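Side-chain contacts in nicotinate phosphoribosyltransferase (Vibrio cholerae, PDB 4HL7), which probably catalyses the ATP-driven transfer of a phosphoribosyl group to nicotinate, forming nicotinate ribonucleotide for the synthesis of NAD: residues L157-T162 with T354-N359; I176-L181 with Y338-V343; L181-T186 with Q193-V198; F299-K304 with K319-S324; D330-L335 with I345-G350. All coordinates share one frame; numbering follows the deposited sequence.

Contact 1: L157-T162 with T354-N359; sequences LKVLKT and TNDLAN
An Asx turn in the loop after helix 351-354 brings Asp-356 and Ala-358 up against Val-159, a residue of the long helix 155-174. Val-159 carries the whole contact from the helix side. As a beta-branched residue it offers two methyl groups without having to reach, and its first torsion spreads them over the turn: CG1 stands anti to the backbone N (chi1 167°), while CG2 lies beside that nitrogen. Val-159 CG1 approaches the carbonyl O of Asp-356 at 3.9 Å. CG2 sits 3.9 Å from Ala-358 CB and 4.1 Å from the carbonyl C of Leu-357, so both methyls lie against the bend, CG1 nearer Asp-356 and CG2 nearer Ala-358.

The bend is shaped by Asp-356, whose short carboxylate can fold back on its own chain: OD2 accepts from Ala-358 N at 2.8 Å, met on the anti side and somewhat out of the carboxylate plane. The other oxygen, OD1, forms a salt bridge with Lys-163, one helical turn beyond Val-159, so a charge pair joins loop and helix beside the apolar touch. Ala-358 takes a left-handed backbone conformation where the chain turns, and its methyl is the loop's apolar touch on the valine.

Leu-357 turns its side chain the other way, into the interior, where it meets Val-151 and Tyr-368. The contact lies near the surface, partly buried, with the loop passing along one flank of helix 155-174 while Leu-157 and Leu-160 of that helix pack on helix 192-205.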
# COMPACT_ATOMS: atom_id res chain seq x y z
N LEU A 157 19.30 4.90 -11.59
CA LEU A 157 20.29 4.27 -10.72
C LEU A 157 21.38 5.26 -10.25
O LEU A 157 21.91 5.10 -9.13
CB LEU A 157 20.92 3.04 -11.38
CG LEU A 157 20.10 1.75 -11.39
CD1 LEU A 157 20.91 0.67 -12.11
CD2 LEU A 157 19.72 1.33 -9.96
N LYS A 158 21.69 6.28 -11.05
CA LYS A 158 22.68 7.29 -10.60
C LYS A 158 22.13 7.96 -9.36
O LYS A 158 22.86 8.25 -8.40
CB LYS A 158 23.01 8.36 -11.68
CG LYS A 158 24.04 7.92 -12.75
CD LYS A 158 24.53 9.08 -13.63
N VAL A 159 20.83 8.26 -9.40
CA VAL A 159 20.18 8.99 -8.31
C VAL A 159 20.21 8.12 -7.06
O VAL A 159 20.51 8.58 -5.94
CB VAL A 159 18.70 9.36 -8.64
CG1 VAL A 159 17.97 9.82 -7.38
CG2 VAL A 159 18.66 10.42 -9.73
N LEU A 160 19.87 6.84 -7.25
CA LEU A 160 19.83 5.94 -6.09
C LEU A 160 21.25 5.77 -5.50
O LEU A 160 21.44 5.78 -4.28
CB LEU A 160 19.25 4.59 -6.46
CG LEU A 160 19.19 3.57 -5.31
CD1 LEU A 160 18.39 4.05 -4.09
CD2 LEU A 160 18.59 2.26 -5.86
N LYS A 161 22.23 5.61 -6.38
CA LYS A 161 23.62 5.39 -5.92
C LYS A 161 24.12 6.55 -5.03
O LYS A 161 24.73 6.32 -3.98
CB LYS A 161 24.54 5.13 -7.11
CG LYS A 161 24.38 3.71 -7.67
CD LYS A 161 25.05 3.59 -9.03
CE LYS A 161 24.78 2.25 -9.71
NZ LYS A 161 25.77 2.17 -10.84
N THR A 162 23.80 7.79 -5.43
CA THR A 162 24.17 8.98 -4.68
C THR A 162 23.48 8.98 -3.30
O THR A 162 24.10 9.32 -2.31
CB THR A 162 23.77 10.26 -5.42
OG1 THR A 162 24.40 10.27 -6.71
CG2 THR A 162 24.27 11.46 -4.66
N THR A 354 11.45 3.97 -5.98
CA THR A 354 11.14 3.48 -7.35
C THR A 354 10.62 4.52 -8.31
O THR A 354 10.32 4.21 -9.50
CB THR A 354 10.11 2.31 -7.29
OG1 THR A 354 8.88 2.79 -6.74
CG2 THR A 354 10.65 1.13 -6.48
N ASN A 355 10.54 5.77 -7.87
CA ASN A 355 10.09 6.82 -8.77
C ASN A 355 10.64 8.19 -8.39
O ASN A 355 9.89 9.13 -8.12
CB ASN A 355 8.55 6.86 -8.76
CG ASN A 355 7.98 7.44 -10.05
OD1 ASN A 355 8.67 8.10 -10.81
ND2 ASN A 355 6.72 7.20 -10.29
N ASP A 356 11.95 8.29 -8.41
CA ASP A 356 12.63 9.51 -8.01
C ASP A 356 13.70 9.81 -9.06
O ASP A 356 14.64 9.03 -9.24
CB ASP A 356 13.25 9.35 -6.61
CG ASP A 356 13.97 10.66 -6.15
OD1 ASP A 356 14.53 10.71 -5.02
OD2 ASP A 356 13.92 11.63 -6.93
N LEU A 357 13.55 10.93 -9.77
CA LEU A 357 14.53 11.33 -10.80
C LEU A 357 15.23 12.62 -10.37
O LEU A 357 15.86 13.31 -11.18
CB LEU A 357 13.84 11.57 -12.18
CG LEU A 357 13.16 10.31 -12.74
CD1 LEU A 357 12.59 10.59 -14.13
CD2 LEU A 357 14.22 9.23 -12.82
N ALA A 358 15.14 12.89 -9.08
CA ALA A 358 15.80 14.05 -8.49
C ALA A 358 15.44 15.34 -9.28
O ALA A 358 16.29 16.13 -9.59
CB ALA A 358 17.32 13.83 -8.42
N ASN A 359 14.17 15.51 -9.60
CA ASN A 359 13.70 16.76 -10.19
C ASN A 359 14.22 16.98 -11.60
O ASN A 359 14.25 18.10 -12.08
CB ASN A 359 14.08 17.98 -9.32
CG ASN A 359 13.44 17.94 -7.95
OD1 ASN A 359 12.35 17.38 -7.78
ND2 ASN A 359 14.10 18.55 -6.96

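Contact 2: I176-L181 with Y338-V343; sequences INNFSL and YFAGRV
Asn-178 lays its amide nitrogen against the backbone of Ala-340, just past the end of helix 329-339. Its CG sits between the backbone N and the carbonyl carbon (chi1 62°), the crowded position, and this carries ND2 to within 3.5 Å of Ala-340 CA and 3.8 Å of its CB. The amide suits the place because ND2 has two hydrogens to give. It donates to Cys-336 O in the last turn of the helix, and at 2.9 Å to a water which in turn donates to Val-343 O at 2.8 Å, so one side chain links the helix end to Val-343, just beyond the turn.

That turn, Phe-339 to Arg-342, is a type II beta turn closed by Arg-342 N to Phe-339 O at 3.0 Å; Gly-341 takes its third position, where phi is positive. Arg-342 curls back, and its NH1 makes a weak bond, 3.4 Å long, to Tyr-338 O in the plane of the guanidinium, while NH2 is in a salt bridge with Asp-303. The Phe-339 ring has Tyr-338 CD2 over the centre of one face.

Two connections leading from helices into the neighbouring parallel strands 181-183 and 344-349 meet in this way, as alpha-to-beta loops do at the amino-terminal ends of the strands in a TIM-like barrel.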
# COMPACT_ATOMS: atom_id res chain seq x y z
N ILE A 176 24.70 4.71 13.71
CA ILE A 176 23.34 4.16 13.68
C ILE A 176 23.39 2.64 13.37
O ILE A 176 23.96 2.22 12.39
CB ILE A 176 22.43 4.94 12.68
CG1 ILE A 176 22.22 6.37 13.18
CG2 ILE A 176 21.07 4.22 12.43
CD1 ILE A 176 21.72 7.33 12.10
N ASN A 177 22.78 1.83 14.23
CA ASN A 177 22.88 0.40 14.02
C ASN A 177 21.51 -0.25 13.80
O ASN A 177 21.41 -1.49 13.72
CB ASN A 177 23.64 -0.26 15.17
CG ASN A 177 22.94 -0.08 16.49
OD1 ASN A 177 21.72 0.04 16.56
ND2 ASN A 177 23.73 -0.05 17.57
N ASN A 178 20.47 0.58 13.63
CA ASN A 178 19.07 0.08 13.53
C ASN A 178 18.35 0.51 12.24
O ASN A 178 17.11 0.45 12.16
CB ASN A 178 18.21 0.39 14.79
CG ASN A 178 18.02 1.91 15.06
OD1 ASN A 178 18.89 2.72 14.69
ND2 ASN A 178 17.00 2.26 15.79
N PHE A 179 19.12 0.92 11.21
CA PHE A 179 18.46 1.24 9.94
C PHE A 179 18.00 -0.08 9.27
O PHE A 179 18.78 -1.05 9.16
CB PHE A 179 19.41 2.02 9.00
CG PHE A 179 18.80 2.31 7.64
CD1 PHE A 179 17.79 3.31 7.49
CD2 PHE A 179 19.15 1.55 6.54
CE1 PHE A 179 17.20 3.54 6.24
CE2 PHE A 179 18.60 1.81 5.26
CZ PHE A 179 17.60 2.80 5.14
N SER A 180 16.74 -0.12 8.85
CA SER A 180 16.16 -1.31 8.19
C SER A 180 15.17 -0.80 7.12
O SER A 180 14.37 0.09 7.40
CB SER A 180 15.32 -2.06 9.21
OG SER A 180 14.73 -3.16 8.56
N LEU A 181 15.23 -1.38 5.92
CA LEU A 181 14.48 -0.85 4.77
C LEU A 181 13.55 -1.96 4.25
O LEU A 181 13.98 -3.11 4.05
CB LEU A 181 15.48 -0.42 3.66
CG LEU A 181 14.91 0.22 2.40
CD1 LEU A 181 14.05 1.43 2.76
CD2 LEU A 181 16.02 0.69 1.47
N TYR A 338 15.79 8.34 17.25
CA TYR A 338 14.78 8.61 18.23
C TYR A 338 14.29 7.29 18.88
O TYR A 338 13.90 7.30 20.04
CB TYR A 338 13.57 9.29 17.61
CG TYR A 338 12.58 9.88 18.61
CD1 TYR A 338 12.81 11.15 19.17
CD2 TYR A 338 11.41 9.21 18.95
CE1 TYR A 338 11.90 11.71 20.08
CE2 TYR A 338 10.50 9.75 19.85
CZ TYR A 338 10.72 11.00 20.40
OH TYR A 338 9.78 11.52 21.26
N PHE A 339 14.26 6.21 18.10
CA PHE A 339 13.67 4.93 18.58
C PHE A 339 14.70 3.85 18.94
O PHE A 339 14.34 2.77 19.40
CB PHE A 339 12.54 4.42 17.63
CG PHE A 339 11.31 5.25 17.70
CD1 PHE A 339 10.94 6.07 16.62
CD2 PHE A 339 10.54 5.26 18.83
CE1 PHE A 339 9.81 6.89 16.69
CE2 PHE A 339 9.37 6.04 18.94
CZ PHE A 339 8.98 6.87 17.85
N ALA A 340 15.99 4.20 18.81
CA ALA A 340 17.08 3.26 19.10
C ALA A 340 16.94 2.74 20.52
O ALA A 340 16.67 3.50 21.46
CB ALA A 340 18.46 3.94 18.89
N GLY A 341 17.01 1.42 20.66
CA GLY A 341 16.92 0.76 21.97
C GLY A 341 15.52 0.60 22.55
O GLY A 341 15.35 -0.03 23.57
N ARG A 342 14.50 1.15 21.89
CA ARG A 342 13.20 1.21 22.48
C ARG A 342 12.18 0.27 21.80
O ARG A 342 11.18 -0.06 22.41
CB ARG A 342 12.64 2.65 22.46
CG ARG A 342 13.58 3.69 23.13
CD ARG A 342 13.05 5.07 22.73
NE ARG A 342 11.80 5.31 23.40
CZ ARG A 342 10.91 6.26 23.04
NH1 ARG A 342 11.18 7.07 22.06
NH2 ARG A 342 9.78 6.41 23.70
N VAL A 343 12.42 -0.10 20.55
CA VAL A 343 11.40 -0.82 19.77
C VAL A 343 12.08 -1.25 18.50
O VAL A 343 13.10 -0.66 18.14
CB VAL A 343 10.16 0.08 19.47
CG1 VAL A 343 10.53 1.34 18.62
CG2 VAL A 343 9.03 -0.75 18.83
O HOH W 1 15.39 0.05 16.74

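Contact 3: L181-T186 with Q193-V198; sequences LTEMGT and QVQRDV
Strand 181-183 ends at Glu-183, and the chain beyond it bends past Gln-195 on the inner side of helix 192-205, the helix of the beta-alpha-beta unit completed by strand 210-213. The backbones draw together along the way: CA atoms are 9.5 Å apart between Glu-183 and Val-198, but 7.1 Å between Thr-186 and Gln-195. Side chains therefore have to bridge the gap, and Gln-195 is long enough to do so. It runs out fully extended, with CG anti to the backbone N (chi1 -175°), and delivers its amide into a buried polar cluster.

NE2 is the busy atom. It donates to Thr-186 OG1 at 2.9 Å, almost straight and in the amide plane, and to Glu-183 OE2 at 3.0 Å, tilted out of that plane, with a weak, longer bond to the carboxylate's other oxygen, OE1, at 3.4 Å. Glutamine fits because the other end of its amide, OE1, serves as an acceptor for Arg-189. Threonine supplies a compact hydroxyl, which Asn-215 also engages. Glu-183 bends at its second torsion to bring its carboxylate across the glutamine amide, the planes 56° apart, and its OE1 is hydrogen-bonded to Thr-213 OG1 on the neighbouring strand 210-213. The buried carboxylate oxygens are thus satisfied by several partners.

Gly-185 leaves space for this carboxylate, and its N-H grips it as well: Gly-185 N donates to Glu-183 OE2 at 2.8 Å from above the carboxylate plane, on the face opposite to Gln-195 NE2.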
# COMPACT_ATOMS: atom_id res chain seq x y z
N LEU A 181 15.23 -1.38 5.92
CA LEU A 181 14.48 -0.85 4.77
C LEU A 181 13.55 -1.96 4.25
O LEU A 181 13.98 -3.11 4.05
CB LEU A 181 15.48 -0.42 3.66
CG LEU A 181 14.91 0.22 2.40
CD1 LEU A 181 14.05 1.43 2.76
CD2 LEU A 181 16.02 0.69 1.47
N THR A 182 12.26 -1.64 4.10
CA THR A 182 11.35 -2.56 3.43
C THR A 182 10.91 -1.90 2.13
O THR A 182 10.33 -0.79 2.14
CB THR A 182 10.12 -2.85 4.28
OG1 THR A 182 10.53 -3.45 5.53
CG2 THR A 182 9.23 -3.87 3.55
N GLU A 183 11.23 -2.51 1.01
CA GLU A 183 10.88 -1.84 -0.25
C GLU A 183 9.39 -1.99 -0.53
O GLU A 183 8.86 -3.07 -0.45
CB GLU A 183 11.74 -2.44 -1.36
CG GLU A 183 11.63 -1.68 -2.66
CD GLU A 183 10.39 -2.09 -3.53
OE1 GLU A 183 9.84 -3.22 -3.39
OE2 GLU A 183 9.95 -1.23 -4.33
N MSE A 184 8.70 -0.90 -0.89
CA MSE A 184 7.24 -0.93 -1.02
C MSE A 184 6.88 -0.03 -2.17
O MSE A 184 5.86 0.63 -2.14
CB MSE A 184 6.48 -0.47 0.25
CG MSE A 184 6.59 -1.43 1.39
SE MSE A 184 5.43 -0.63 2.83
CE MSE A 184 5.94 -2.05 4.00
N GLY A 185 7.71 0.02 -3.19
CA GLY A 185 7.42 0.94 -4.28
C GLY A 185 6.82 0.36 -5.54
O GLY A 185 7.00 0.90 -6.62
N THR A 186 6.11 -0.74 -5.43
CA THR A 186 5.48 -1.29 -6.62
C THR A 186 4.36 -0.36 -7.22
O THR A 186 4.29 -0.13 -8.44
CB THR A 186 4.83 -2.66 -6.25
OG1 THR A 186 5.86 -3.59 -5.89
CG2 THR A 186 3.97 -3.22 -7.42
N GLN A 193 10.83 -2.17 -14.89
CA GLN A 193 12.30 -2.23 -15.14
C GLN A 193 13.05 -1.39 -14.13
O GLN A 193 14.09 -1.84 -13.59
CB GLN A 193 12.66 -1.83 -16.59
CG GLN A 193 14.13 -2.07 -16.99
CD GLN A 193 14.54 -3.52 -16.80
OE1 GLN A 193 13.84 -4.40 -17.21
NE2 GLN A 193 15.59 -3.74 -16.05
N VAL A 194 12.57 -0.16 -13.87
CA VAL A 194 13.22 0.67 -12.89
C VAL A 194 13.13 0.07 -11.50
O VAL A 194 14.14 0.06 -10.77
CB VAL A 194 12.68 2.12 -12.84
CG1 VAL A 194 13.18 2.82 -11.57
CG2 VAL A 194 13.11 2.86 -14.09
N GLN A 195 11.96 -0.47 -11.12
CA GLN A 195 11.87 -1.12 -9.81
C GLN A 195 12.82 -2.31 -9.76
O GLN A 195 13.43 -2.57 -8.71
CB GLN A 195 10.45 -1.65 -9.52
CG GLN A 195 10.31 -2.24 -8.09
CD GLN A 195 8.90 -2.69 -7.78
OE1 GLN A 195 8.10 -2.89 -8.68
NE2 GLN A 195 8.58 -2.84 -6.48
N ARG A 196 12.84 -3.08 -10.85
CA ARG A 196 13.71 -4.26 -10.91
C ARG A 196 15.18 -3.87 -10.61
O ARG A 196 15.82 -4.45 -9.74
CB ARG A 196 13.58 -4.98 -12.25
CG ARG A 196 14.37 -6.31 -12.32
CD ARG A 196 15.72 -6.09 -13.01
NE ARG A 196 16.66 -7.15 -12.65
CZ ARG A 196 17.98 -6.98 -12.57
NH1 ARG A 196 18.75 -8.01 -12.24
NH2 ARG A 196 18.53 -5.79 -12.80
N ASP A 197 15.67 -2.84 -11.30
CA ASP A 197 17.06 -2.39 -11.15
C ASP A 197 17.32 -1.81 -9.75
O ASP A 197 18.42 -1.93 -9.21
CB ASP A 197 17.37 -1.31 -12.15
CG ASP A 197 17.53 -1.85 -13.57
OD1 ASP A 197 17.65 -3.07 -13.73
OD2 ASP A 197 17.44 -1.04 -14.51
N VAL A 198 16.33 -1.09 -9.23
CA VAL A 198 16.41 -0.52 -7.91
C VAL A 198 16.57 -1.59 -6.85
O VAL A 198 17.46 -1.50 -5.99
CB VAL A 198 15.20 0.42 -7.60
CG1 VAL A 198 15.07 0.66 -6.10
CG2 VAL A 198 15.38 1.71 -8.43

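Contact 4: F299-K304 with K319-S324; sequences FRWGDK and KLFIFS
An aromatic cluster of Trp-301, Phe-321 and Phe-323 fills the interface between helix 298-311 and strand 320-323, the second half of a beta-alpha-beta unit that starts at strand 290-293. Trp-301 CG stands anti to the backbone nitrogen (chi1 175°), which swings the indole off the helix flank toward the strand. The outer edge of its six-membered ring does the touching, CZ3 and CH2 against Phe-321. CZ3 comes over one face of Phe-321, 3.6 Å from Phe-321 CG, in an edge-to-face pair with planes 59° apart and centroids separated by 4.7 Å. The same CZ3 lies 3.6 Å from Phe-323 CE1, where the pair is offset edge-to-face and the planes stand at 73°. Tryptophan suits this place because its broad ring reaches two strand residues, while its NE1 at the other end bonds to Thr-268 OG1.

Gly-302 lets the helix come close. Its CA is 3.6 Å from Phe-321 CE2, and the absence of a side chain gives the phenyl ring room to lie against the helix backbone.

Helix and strand run nearly antiparallel, their axes approaching to 10.8 Å. Val-291 of the adjoining strand 290-293 touches both Trp-301 and Phe-321, and Phe-323 reaches Leu-335 of helix 329-339.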
# COMPACT_ATOMS: atom_id res chain seq x y z
N PHE A 299 6.88 10.60 15.57
CA PHE A 299 7.47 10.61 16.92
C PHE A 299 6.41 10.44 18.03
O PHE A 299 6.54 9.56 18.91
CB PHE A 299 8.31 11.91 17.10
CG PHE A 299 9.35 12.07 16.01
CD1 PHE A 299 9.06 12.83 14.87
CD2 PHE A 299 10.59 11.41 16.10
CE1 PHE A 299 9.99 12.86 13.80
CE2 PHE A 299 11.53 11.50 15.05
CZ PHE A 299 11.20 12.24 13.91
N ARG A 300 5.40 11.28 17.99
CA ARG A 300 4.24 11.19 18.89
C ARG A 300 3.55 9.81 18.79
O ARG A 300 3.11 9.26 19.78
CB ARG A 300 3.23 12.26 18.55
CG ARG A 300 2.11 12.36 19.62
N TRP A 301 3.38 9.33 17.56
CA TRP A 301 2.75 8.01 17.31
C TRP A 301 3.54 6.92 18.00
O TRP A 301 2.98 6.07 18.73
CB TRP A 301 2.72 7.75 15.80
CG TRP A 301 2.20 6.36 15.43
CD1 TRP A 301 0.84 5.94 15.24
CD2 TRP A 301 3.00 5.22 15.17
NE1 TRP A 301 0.82 4.58 14.91
CE2 TRP A 301 2.10 4.12 14.81
CE3 TRP A 301 4.39 5.01 15.14
CZ2 TRP A 301 2.58 2.87 14.51
CZ3 TRP A 301 4.86 3.74 14.83
CH2 TRP A 301 3.97 2.68 14.54
N GLY A 302 4.84 6.89 17.73
CA GLY A 302 5.66 5.76 18.22
C GLY A 302 5.70 5.85 19.74
O GLY A 302 5.67 4.82 20.43
N ASP A 303 5.79 7.09 20.28
CA ASP A 303 5.87 7.23 21.76
C ASP A 303 4.57 6.70 22.37
O ASP A 303 4.57 6.04 23.43
CB ASP A 303 6.10 8.70 22.19
CG ASP A 303 7.53 9.12 22.03
OD1 ASP A 303 8.42 8.26 21.96
OD2 ASP A 303 7.76 10.35 21.97
N LYS A 304 3.44 7.03 21.72
CA LYS A 304 2.13 6.58 22.23
C LYS A 304 2.00 5.04 22.19
O LYS A 304 1.46 4.43 23.09
CB LYS A 304 0.98 7.19 21.41
CG LYS A 304 0.65 8.60 21.81
CD LYS A 304 -0.57 9.10 21.05
CE LYS A 304 -0.73 10.58 21.35
NZ LYS A 304 -2.06 11.06 20.93
N LYS A 319 8.49 -5.86 19.65
CA LYS A 319 7.49 -5.54 18.61
C LYS A 319 8.12 -4.68 17.52
O LYS A 319 9.15 -4.07 17.72
CB LYS A 319 6.30 -4.82 19.23
CG LYS A 319 5.64 -5.66 20.33
CD LYS A 319 5.09 -6.97 19.72
CE LYS A 319 4.36 -7.83 20.78
NZ LYS A 319 4.05 -9.19 20.21
N LEU A 320 7.43 -4.60 16.39
CA LEU A 320 8.02 -3.95 15.23
C LEU A 320 7.15 -2.75 14.81
O LEU A 320 5.94 -2.89 14.67
CB LEU A 320 8.08 -4.93 14.03
CG LEU A 320 8.53 -4.35 12.67
CD1 LEU A 320 9.98 -3.86 12.78
CD2 LEU A 320 8.46 -5.45 11.60
N PHE A 321 7.76 -1.60 14.60
CA PHE A 321 7.05 -0.45 13.99
C PHE A 321 7.50 -0.34 12.55
O PHE A 321 8.69 -0.28 12.30
CB PHE A 321 7.54 0.86 14.62
CG PHE A 321 7.02 1.11 16.01
CD1 PHE A 321 5.96 0.34 16.53
CD2 PHE A 321 7.54 2.19 16.77
CE1 PHE A 321 5.44 0.61 17.79
CE2 PHE A 321 7.01 2.43 18.07
CZ PHE A 321 6.00 1.65 18.54
N ILE A 322 6.56 -0.35 11.61
CA ILE A 322 6.90 -0.03 10.19
C ILE A 322 6.42 1.40 9.97
O ILE A 322 5.22 1.68 10.14
CB ILE A 322 6.16 -0.95 9.19
CG1 ILE A 322 6.51 -2.41 9.52
CG2 ILE A 322 6.54 -0.56 7.74
CD1 ILE A 322 6.53 -3.37 8.33
N PHE A 323 7.35 2.29 9.66
CA PHE A 323 7.03 3.68 9.29
C PHE A 323 6.89 3.73 7.76
O PHE A 323 7.76 3.22 7.07
CB PHE A 323 8.18 4.59 9.74
CG PHE A 323 8.30 4.67 11.21
CD1 PHE A 323 7.47 5.53 11.93
CD2 PHE A 323 9.22 3.87 11.89
CE1 PHE A 323 7.58 5.61 13.34
CE2 PHE A 323 9.33 3.95 13.31
CZ PHE A 323 8.49 4.81 14.00
N SER A 324 5.81 4.29 7.25
CA SER A 324 5.54 4.27 5.79
C SER A 324 4.98 5.58 5.22
O SER A 324 4.52 5.59 4.07
CB SER A 324 4.56 3.13 5.46
OG SER A 324 3.24 3.39 6.02

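Contact 5: D330-L335 with I345-G350; sequences DQALEL and ISFGIG. With SO4 (sulfate ion), chain C.
The ring of Phe-347 receives the methyl of Ala-332 squarely on one face and Leu-335 at its edge. Ala-332 CB stands 3.7 Å from the ring centroid, only 10° off the normal, a CH-pi contact centred on the ring. Near the ring plane, Leu-335 CB meets CE2 of Phe-347 at 3.5 Å. The carbonyl of Ala-332 also closes in, with its O 3.3 Å from Phe-347 CZ.

Alanine suits the spot because a single methyl lets the helix settle directly on the phenyl face, whereas Leu-335, one turn on, adds its CD1 methyl beside CE2. Phe-347 CG lies anti to the carbonyl carbon (chi1 -60°), which sends the ring from the strand toward the helix. Ile-345, two residues earlier on the same side of the strand, adds a looser touch: its CD1 is 4.3 Å from Leu-335 O.

Just past the carboxy end of strand 344-349, Gly-350 is the N-cap of helix 351-354. Its N donates to sulfate O1 at 2.8 Å, and Thr-351 N binds the same ion; having no side chain, the glycine leaves room for sulfate O2. The ion probably came from the crystallisation liquor, but its place at a helix start is consistent with a phosphate-binding site.

Helix 329-339 packed nearly antiparallel on strand 344-349 is the second half of a beta-alpha-beta unit begun by strand 320-323, the repeating element of a TIM-like barrel.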
# COMPACT_ATOMS: atom_id res chain seq x y z
N ASP A 330 16.78 10.65 4.99
CA ASP A 330 17.06 11.52 6.11
C ASP A 330 15.98 11.50 7.17
O ASP A 330 16.25 11.56 8.37
CB ASP A 330 17.43 12.95 5.63
CG ASP A 330 18.76 12.95 4.91
OD1 ASP A 330 19.77 12.57 5.55
OD2 ASP A 330 18.80 13.24 3.70
N GLN A 331 14.74 11.41 6.76
CA GLN A 331 13.65 11.17 7.73
C GLN A 331 13.85 9.81 8.50
O GLN A 331 13.64 9.71 9.73
CB GLN A 331 12.33 11.13 7.00
CG GLN A 331 11.75 12.48 6.53
CD GLN A 331 10.35 12.29 5.88
OE1 GLN A 331 9.42 11.86 6.53
NE2 GLN A 331 10.23 12.59 4.59
N ALA A 332 14.28 8.80 7.78
CA ALA A 332 14.40 7.47 8.35
C ALA A 332 15.51 7.50 9.41
O ALA A 332 15.31 7.02 10.55
CB ALA A 332 14.69 6.46 7.27
N LEU A 333 16.64 8.15 9.07
CA LEU A 333 17.77 8.18 10.06
C LEU A 333 17.39 8.90 11.34
O LEU A 333 17.81 8.52 12.44
CB LEU A 333 19.05 8.74 9.44
CG LEU A 333 19.66 7.91 8.29
CD1 LEU A 333 20.97 8.55 7.74
CD2 LEU A 333 19.87 6.43 8.65
N GLU A 334 16.63 9.98 11.21
CA GLU A 334 16.11 10.69 12.38
C GLU A 334 15.25 9.78 13.27
O GLU A 334 15.31 9.85 14.54
CB GLU A 334 15.26 11.90 11.93
CG GLU A 334 14.81 12.79 13.05
CD GLU A 334 13.87 13.91 12.59
OE1 GLU A 334 13.77 14.88 13.37
OE2 GLU A 334 13.24 13.81 11.49
N LEU A 335 14.41 8.98 12.63
CA LEU A 335 13.55 8.03 13.36
C LEU A 335 14.41 6.95 14.00
O LEU A 335 14.11 6.53 15.13
CB LEU A 335 12.47 7.45 12.42
CG LEU A 335 11.35 8.49 12.26
CD1 LEU A 335 10.49 8.12 11.04
CD2 LEU A 335 10.46 8.63 13.48
N ILE A 345 12.36 -1.47 14.46
CA ILE A 345 11.80 -0.64 13.43
C ILE A 345 12.22 -1.07 12.02
O ILE A 345 13.28 -1.70 11.79
CB ILE A 345 12.20 0.85 13.63
CG1 ILE A 345 13.70 1.04 13.33
CG2 ILE A 345 11.79 1.32 14.99
CD1 ILE A 345 14.19 2.48 13.62
N SER A 346 11.39 -0.67 11.06
CA SER A 346 11.78 -0.74 9.67
C SER A 346 11.04 0.38 8.92
O SER A 346 9.98 0.86 9.37
CB SER A 346 11.43 -2.11 9.06
OG SER A 346 12.09 -2.24 7.78
N PHE A 347 11.61 0.80 7.77
CA PHE A 347 11.01 1.89 6.97
C PHE A 347 10.46 1.37 5.66
O PHE A 347 11.20 0.85 4.88
CB PHE A 347 12.11 2.93 6.72
CG PHE A 347 12.64 3.48 8.03
CD1 PHE A 347 13.81 2.95 8.62
CD2 PHE A 347 11.89 4.40 8.75
CE1 PHE A 347 14.22 3.39 9.90
CE2 PHE A 347 12.32 4.84 10.02
CZ PHE A 347 13.47 4.31 10.58
N GLY A 348 9.14 1.47 5.49
CA GLY A 348 8.50 1.02 4.27
C GLY A 348 8.50 2.18 3.30
O GLY A 348 7.69 3.10 3.46
N ILE A 349 9.38 2.13 2.31
CA ILE A 349 9.55 3.25 1.36
C ILE A 349 9.12 2.91 -0.09
O ILE A 349 9.45 1.82 -0.59
CB ILE A 349 10.97 3.75 1.39
CG1 ILE A 349 11.36 4.02 2.87
CG2 ILE A 349 11.09 4.99 0.51
CD1 ILE A 349 12.74 4.72 3.06
N GLY A 350 8.35 3.80 -0.68
CA GLY A 350 7.77 3.54 -2.01
C GLY A 350 8.42 4.46 -3.03
O GLY A 350 9.51 4.20 -3.50
S SO4 C . 5.56 6.22 -0.28
O1 SO4 C . 6.94 5.97 0.28
O2 SO4 C . 5.27 5.54 -1.60
O3 SO4 C . 4.58 5.91 0.79
O4 SO4 C . 5.37 7.63 -0.72

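How the contacts relate
From the N terminus, helix 155-174 comes first; contact 1 ties it to the loop after helix 351-354 and closes a long loop that encloses all the others. Contact 2 then joins the entry to strand 181-183 with the end of helix 329-339, and contacts 3 and 4 nest inside it. Contact 3 closes a short loop within one beta-alpha-beta unit, and contacts 4 and 5 follow in series in two later ones. Contacts 2 and 5 cross, their segments alternating along the chain; both use helix 329-339. Strands 181-183, 344-349 and 320-323 lie side by side in the parallel sheet, so contacts 3, 5 and 4 clasp helices to adjoining strands.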